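Local atomic coordinates of type III export protein PSCG (Pseudomonas aeruginosa, PDB entry 2UWJ), a protein that acts with PscE as a cytoplasmic chaperone of the type III secretion system, preventing premature polymerization of the needle protein PscF. Residues A41-I46 and E71-L76. Sequence-based numbering, arbitrary orientation.
Sequences ARLIRI and EPWFAL
I46 meets both W73 and F74, and L43 adds a second touch on W73. Segments 41-46 and 71-76, on helices 38-51 and 71-80, run nearly parallel, 16° apart. Their axes come no closer than 10.9 Å, and side chains fill the gap. The tight part centres on I46. Its CG2 sits 3.4 Å from W73 CB and lies near the root of the indole, with W73 CG next at 3.8 Å. The other branch serves the phenyl ring. CG1 of I46 lies beside the backbone N (chi1 -71°), anti to the carbonyl carbon, and the chain beyond it carries CD1 to 3.6 Å from F74 CE1. The two side chains cross at about a right angle. I46 thus divides its branches between two neighbouring aromatic residues. L43 reaches the indole on its nitrogen side, near NE1 and CE2. Its CG is anti to the backbone N (chi1 169°), and CD1 comes within 3.5 Å of W73 NE1. This approach is oblique to the ring, and no hydrogen bond is involved.

The partly exposed residues R42, R45 and E71 lie around the contact and do not bridge the two segments. R42 rests on loop residues F61, W67 and L70. R45 turns to helix 22-34 and pairs with E33, and E71 pairs with R90 of helix 84-95. E71 OE2 also lies in plane at the edge of the F74 ring and accepts a hydrogen bond from N65. L43 and W73 additionally pack on apolar side chains of another protein chain in the assembly.

The joint lies near the centre of a helical chain of the YscG family, related to TPR proteins. Without hydrogen bonds or salt bridges between the segments, its direct cohesion rests on apolar burial and the fit of branched aliphatic groups against aromatic ones.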
loop_
_atom_site.group_PDB
_atom_site.type_symbol
_atom_site.label_atom_id
_atom_site.label_comp_id
_atom_site.label_asym_id
_atom_site.label_seq_id
_atom_site.Cartn_x
_atom_site.Cartn_y
_atom_site.Cartn_z
ATOM N N ALA C 41 -5.888 13.263 9.046
ATOM C CA ALA C 41 -5.484 14.679 9.095
ATOM C C ALA C 41 -4.327 14.843 10.114
ATOM O O ALA C 41 -3.389 15.591 9.863
ATOM C CB ALA C 41 -6.641 15.570 9.547
ATOM N N ARG C 42 -4.433 14.150 11.247
ATOM C CA ARG C 42 -3.453 14.250 12.331
ATOM C C ARG C 42 -2.088 13.727 11.847
ATOM O O ARG C 42 -1.049 14.351 12.079
ATOM C CB ARG C 42 -3.991 13.479 13.543
ATOM C CG ARG C 42 -3.115 13.543 14.782
ATOM C CD ARG C 42 -3.027 14.932 15.273
ATOM N NE ARG C 42 -4.346 15.528 15.517
ATOM C CZ ARG C 42 -5.124 15.361 16.595
ATOM N NH1 ARG C 42 -4.775 14.585 17.624
ATOM N NH2 ARG C 42 -6.282 16.040 16.644
ATOM N N LEU C 43 -2.094 12.579 11.181
ATOM C CA LEU C 43 -0.886 12.036 10.533
ATOM C C LEU C 43 -0.212 13.080 9.619
ATOM O O LEU C 43 1.020 13.329 9.671
ATOM C CB LEU C 43 -1.269 10.808 9.652
ATOM C CG LEU C 43 -0.135 10.326 8.717
ATOM C CD1 LEU C 43 1.021 9.933 9.613
ATOM C CD2 LEU C 43 -0.560 9.072 7.862
ATOM N N ILE C 44 -0.998 13.710 8.763
ATOM C CA ILE C 44 -0.439 14.705 7.828
ATOM C C ILE C 44 0.143 15.917 8.548
ATOM O O ILE C 44 1.255 16.367 8.239
ATOM C CB ILE C 44 -1.542 15.168 6.795
ATOM C CG1 ILE C 44 -1.874 13.992 5.822
ATOM C CG2 ILE C 44 -1.052 16.396 6.008
ATOM C CD1 ILE C 44 -3.397 14.085 5.211
ATOM N N ARG C 45 -0.597 16.423 9.520
ATOM C CA ARG C 45 -0.164 17.570 10.319
ATOM C C ARG C 45 1.171 17.241 10.983
ATOM O O ARG C 45 2.106 18.028 10.936
ATOM C CB ARG C 45 -1.204 17.838 11.425
ATOM C CG ARG C 45 -2.470 18.641 10.958
ATOM C CD ARG C 45 -3.343 18.950 12.147
ATOM N NE ARG C 45 -4.614 19.577 11.761
ATOM C CZ ARG C 45 -4.729 20.853 11.394
ATOM N NH1 ARG C 45 -3.641 21.611 11.360
ATOM N NH2 ARG C 45 -5.924 21.387 11.102
ATOM N N ILE C 46 1.225 16.076 11.631
ATOM C CA ILE C 46 2.454 15.668 12.341
ATOM C C ILE C 46 3.679 15.453 11.397
ATOM O O ILE C 46 4.800 15.933 11.652
ATOM C CB ILE C 46 2.185 14.419 13.150
ATOM C CG1 ILE C 46 1.291 14.809 14.339
ATOM C CG2 ILE C 46 3.547 13.802 13.635
ATOM C CD1 ILE C 46 0.650 13.623 15.085
ATOM N N GLU C 71 2.244 7.066 17.238
ATOM C CA GLU C 71 3.331 7.079 18.258
ATOM C C GLU C 71 4.779 7.127 17.697
ATOM O O GLU C 71 5.613 7.794 18.274
ATOM C CB GLU C 71 3.183 5.919 19.245
ATOM C CG GLU C 71 1.969 6.061 20.184
ATOM C CD GLU C 71 2.238 7.148 21.239
ATOM O OE1 GLU C 71 3.338 7.105 21.838
ATOM O OE2 GLU C 71 1.393 8.037 21.430
ATOM N N PRO C 72 5.083 6.380 16.609
ATOM C CA PRO C 72 6.455 6.455 16.091
ATOM C C PRO C 72 6.910 7.895 15.782
ATOM O O PRO C 72 8.086 8.201 15.935
ATOM C CB PRO C 72 6.409 5.595 14.812
ATOM C CG PRO C 72 5.348 4.487 15.207
ATOM C CD PRO C 72 4.290 5.323 15.919
ATOM N N TRP C 73 5.991 8.740 15.283
ATOM C CA TRP C 73 6.330 10.109 14.964
ATOM C C TRP C 73 6.763 10.851 16.216
ATOM O O TRP C 73 7.716 11.650 16.144
ATOM C CB TRP C 73 5.151 10.868 14.330
ATOM C CG TRP C 73 4.731 10.220 13.073
ATOM C CD1 TRP C 73 3.817 9.193 12.920
ATOM C CD2 TRP C 73 5.229 10.514 11.768
ATOM N NE1 TRP C 73 3.719 8.839 11.574
ATOM C CE2 TRP C 73 4.576 9.646 10.854
ATOM C CE3 TRP C 73 6.172 11.438 11.275
ATOM C CZ2 TRP C 73 4.840 9.687 9.470
ATOM C CZ3 TRP C 73 6.427 11.468 9.887
ATOM C CH2 TRP C 73 5.771 10.615 9.019
ATOM N N PHE C 74 6.105 10.618 17.347
ATOM C CA PHE C 74 6.516 11.305 18.590
ATOM C C PHE C 74 7.912 10.794 19.049
ATOM O O PHE C 74 8.733 11.611 19.488
ATOM C CB PHE C 74 5.452 11.143 19.695
ATOM C CG PHE C 74 4.066 11.565 19.240
ATOM C CD1 PHE C 74 3.898 12.723 18.486
ATOM C CD2 PHE C 74 2.934 10.783 19.551
ATOM C CE1 PHE C 74 2.597 13.118 18.034
ATOM C CE2 PHE C 74 1.649 11.164 19.112
ATOM C CZ PHE C 74 1.481 12.318 18.359
ATOM N N ALA C 75 8.171 9.480 18.947
ATOM C CA ALA C 75 9.523 8.950 19.265
ATOM C C ALA C 75 10.568 9.688 18.347
ATOM O O ALA C 75 11.639 10.123 18.800
ATOM C CB ALA C 75 9.599 7.454 18.957
ATOM N N LEU C 76 10.250 9.827 17.064
ATOM C CA LEU C 76 11.225 10.457 16.133
ATOM C C LEU C 76 11.477 11.905 16.569
ATOM O O LEU C 76 12.633 12.392 16.498
ATOM C CB LEU C 76 10.727 10.434 14.673
ATOM C CG LEU C 76 10.794 9.018 14.007
ATOM C CD1 LEU C 76 10.012 9.015 12.694
ATOM C CD2 LEU C 76 12.223 8.608 13.777
#